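Local structure of amphinase-2 (Rana pipiens, 2P7S) at residues R65-S70 / C97-D102. The protein cleaves RNA as a secreted endonuclease of the pancreatic ribonuclease family and is toxic to cultured human carcinoma cells. Numbering follows the deposited sequence.
Sequences RVNKSS and CITCRD
Val66 and Cys100 trade two backbone hydrogen bonds, the shorter from Cys100 N to Val66 O at 2.7 Å, and Lys68 and Ile98 form a second such pair, which fixes the antiparallel register of strand 65-69 on strand 86-101. The tight side belongs to Cys100. Sulfur suits this buried place: Cys100 SG is bonded to Cys59 and also takes Lys68 CG at 3.7 Å, while the bend at chi2 (-68°) helps lead the end of that lysine away from strand 97-101, its aliphatic root packing on the sulfur.

The other face is more open and more polar. Thr99 OG1 donates to Asn67 OD1 over 2.7 Å, reaching it 33° out of the amide's carbonyl plane. Replacing Thr99 with valine would probably leave Asn67 OD1 without this donor and its amide freer to turn. Farther along, the extended Arg65 lays one face of its guanidinium over Arg101 CG, with Arg65 NH1 3.6 Å from Arg101 CG; the two guanidinium planes, 68° apart, do not stack, and the like charges are answered separately, Arg65 by Glu7 and Arg101 by Asp5 and Asp102.

Cys97, joined to Cys114, ties the C-terminus to the inner strand of the pair. Thr99 lies close to His107, the probable proton donor, and by analogy with ribonuclease A its face, shared with Asn67, probably receives the purine base (B2 subsite) on the curved antiparallel sheet of the ribonuclease A fold.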
ATOM      1  N   ARG A  65      15.383  -7.432   7.987  1.00 39.25           N
ATOM      2  CA  ARG A  65      14.657  -6.277   7.467  1.00 39.54           C
ATOM      3  C   ARG A  65      15.375  -5.815   6.206  1.00 39.43           C
ATOM      4  O   ARG A  65      16.470  -5.263   6.278  1.00 40.69           O
ATOM      5  CB  ARG A  65      14.630  -5.147   8.499  1.00 41.79           C
ATOM      6  CG  ARG A  65      13.770  -5.439   9.716  1.00 44.97           C
ATOM      7  CD  ARG A  65      13.809  -4.295  10.720  1.00 47.50           C
ATOM      8  NE  ARG A  65      12.894  -4.509  11.842  1.00 49.65           N
ATOM      9  CZ  ARG A  65      11.566  -4.478  11.745  1.00 50.97           C
ATOM     10  NH1 ARG A  65      10.983  -4.241  10.577  1.00 49.52           N
ATOM     11  NH2 ARG A  65      10.818  -4.679  12.821  1.00 50.32           N
ATOM     12  N   VAL A  66      14.759  -6.053   5.052  1.00 37.04           N
ATOM     13  CA  VAL A  66      15.346  -5.679   3.774  1.00 35.60           C
ATOM     14  C   VAL A  66      14.282  -5.296   2.756  1.00 34.09           C
ATOM     15  O   VAL A  66      13.157  -5.797   2.804  1.00 32.23           O
ATOM     16  CB  VAL A  66      16.162  -6.844   3.179  1.00 36.39           C
ATOM     17  CG1 VAL A  66      17.412  -7.081   4.005  1.00 39.33           C
ATOM     18  CG2 VAL A  66      15.303  -8.105   3.142  1.00 35.87           C
ATOM     19  N   ASN A  67      14.640  -4.407   1.833  1.00 33.19           N
ATOM     20  CA  ASN A  67      13.712  -3.982   0.792  1.00 34.33           C
ATOM     21  C   ASN A  67      13.710  -5.014  -0.323  1.00 34.49           C
ATOM     22  O   ASN A  67      14.763  -5.532  -0.696  1.00 36.67           O
ATOM     23  CB  ASN A  67      14.117  -2.616   0.223  1.00 33.23           C
ATOM     24  CG  ASN A  67      13.841  -1.482   1.183  1.00 32.96           C
ATOM     25  OD1 ASN A  67      13.322  -1.694   2.282  1.00 31.90           O
ATOM     26  ND2 ASN A  67      14.178  -0.263   0.773  1.00 32.28           N
ATOM     27  N   LYS A  68      12.526  -5.313  -0.847  1.00 33.55           N
ATOM     28  CA  LYS A  68      12.377  -6.284  -1.927  1.00 34.74           C
ATOM     29  C   LYS A  68      11.453  -5.766  -3.027  1.00 35.06           C
ATOM     30  O   LYS A  68      10.429  -5.147  -2.741  1.00 34.63           O
ATOM     31  CB  LYS A  68      11.795  -7.597  -1.383  1.00 36.36           C
ATOM     32  CG  LYS A  68      12.693  -8.352  -0.408  1.00 37.12           C
ATOM     33  CD  LYS A  68      13.930  -8.896  -1.110  1.00 39.99           C
ATOM     34  CE  LYS A  68      14.752  -9.782  -0.178  1.00 41.41           C
ATOM     35  NZ  LYS A  68      15.935 -10.368  -0.874  1.00 41.73           N
ATOM     36  N   SER A  69      11.817  -6.023  -4.281  1.00 35.52           N
ATOM     37  CA  SER A  69      10.995  -5.620  -5.423  1.00 36.83           C
ATOM     38  C   SER A  69      10.075  -6.795  -5.740  1.00 37.65           C
ATOM     39  O   SER A  69      10.501  -7.946  -5.674  1.00 36.92           O
ATOM     40  CB  SER A  69      11.863  -5.328  -6.659  1.00 36.69           C
ATOM     41  OG  SER A  69      12.680  -4.184  -6.480  1.00 37.94           O
ATOM     42  N   SER A  70       8.820  -6.516  -6.074  1.00 37.89           N
ATOM     43  CA  SER A  70       7.891  -7.587  -6.412  1.00 39.70           C
ATOM     44  C   SER A  70       8.213  -8.064  -7.824  1.00 40.88           C
ATOM     45  O   SER A  70       8.656  -7.283  -8.662  1.00 41.04           O
ATOM     46  CB  SER A  70       6.442  -7.090  -6.351  1.00 39.80           C
ATOM     47  OG  SER A  70       6.202  -6.093  -7.328  1.00 40.53           O
ATOM     48  N   CYS A  97       7.955  -1.647  -4.396  1.00 27.98           N
ATOM     49  CA  CYS A  97       9.138  -1.843  -3.584  1.00 27.63           C
ATOM     50  C   CYS A  97       8.686  -1.726  -2.140  1.00 27.64           C
ATOM     51  O   CYS A  97       8.129  -0.703  -1.734  1.00 26.19           O
ATOM     52  CB  CYS A  97      10.193  -0.770  -3.895  1.00 28.20           C
ATOM     53  SG  CYS A  97      11.624  -0.862  -2.773  1.00 31.27           S
ATOM     54  N   ILE A  98       8.915  -2.783  -1.369  1.00 26.62           N
ATOM     55  CA  ILE A  98       8.504  -2.795   0.028  1.00 27.24           C
ATOM     56  C   ILE A  98       9.636  -3.251   0.932  1.00 28.05           C
ATOM     57  O   ILE A  98      10.630  -3.818   0.471  1.00 29.95           O
ATOM     58  CB  ILE A  98       7.308  -3.761   0.255  1.00 27.03           C
ATOM     59  CG1 ILE A  98       7.735  -5.194  -0.061  1.00 26.54           C
ATOM     60  CG2 ILE A  98       6.132  -3.364  -0.620  1.00 26.95           C
ATOM     61  CD1 ILE A  98       6.649  -6.227   0.175  1.00 29.22           C
ATOM     62  N   THR A  99       9.489  -2.989   2.223  1.00 27.11           N
ATOM     63  CA  THR A  99      10.484  -3.433   3.187  1.00 28.48           C
ATOM     64  C   THR A  99       9.860  -4.667   3.808  1.00 28.47           C
ATOM     65  O   THR A  99       8.681  -4.657   4.163  1.00 26.03           O
ATOM     66  CB  THR A  99      10.726  -2.413   4.313  1.00 28.62           C
ATOM     67  OG1 THR A  99      11.084  -1.149   3.749  1.00 29.85           O
ATOM     68  CG2 THR A  99      11.850  -2.893   5.227  1.00 28.71           C
ATOM     69  N   CYS A 100      10.647  -5.729   3.913  1.00 28.65           N
ATOM     70  CA  CYS A 100      10.186  -6.976   4.502  1.00 28.88           C
ATOM     71  C   CYS A 100      10.870  -7.158   5.843  1.00 29.45           C
ATOM     72  O   CYS A 100      11.982  -6.665   6.051  1.00 30.33           O
ATOM     73  CB  CYS A 100      10.587  -8.174   3.641  1.00 27.90           C
ATOM     74  SG  CYS A 100       9.882  -8.308   1.975  1.00 28.72           S
ATOM     75  N   ARG A 101      10.191  -7.854   6.747  1.00 27.26           N
ATOM     76  CA  ARG A 101      10.749  -8.205   8.047  1.00 30.03           C
ATOM     77  C   ARG A 101      10.594  -9.708   7.890  1.00 30.76           C
ATOM     78  O   ARG A 101       9.530 -10.263   8.166  1.00 30.41           O
ATOM     79  CB  ARG A 101       9.884  -7.687   9.196  1.00 30.45           C
ATOM     80  CG  ARG A 101      10.555  -7.785  10.577  1.00 35.30           C
ATOM     81  CD  ARG A 101      10.604  -9.216  11.092  1.00 38.03           C
ATOM     82  NE  ARG A 101       9.272  -9.718  11.427  1.00 40.22           N
ATOM     83  CZ  ARG A 101       9.000 -10.985  11.731  1.00 42.37           C
ATOM     84  NH1 ARG A 101       9.969 -11.891  11.742  1.00 41.68           N
ATOM     85  NH2 ARG A 101       7.756 -11.347  12.021  1.00 42.97           N
ATOM     86  N   ASP A 102      11.644 -10.352   7.388  1.00 30.73           N
ATOM     87  CA  ASP A 102      11.606 -11.779   7.113  1.00 30.40           C
ATOM     88  C   ASP A 102      10.483 -12.031   6.090  1.00 31.57           C
ATOM     89  O   ASP A 102      10.514 -11.470   4.990  1.00 31.28           O
ATOM     90  CB  ASP A 102      11.373 -12.579   8.403  1.00 32.35           C
ATOM     91  CG  ASP A 102      12.556 -12.492   9.367  1.00 33.25           C
ATOM     92  OD1 ASP A 102      13.701 -12.752   8.939  1.00 35.67           O
ATOM     93  OD2 ASP A 102      12.342 -12.167  10.551  1.00 34.81           O
TER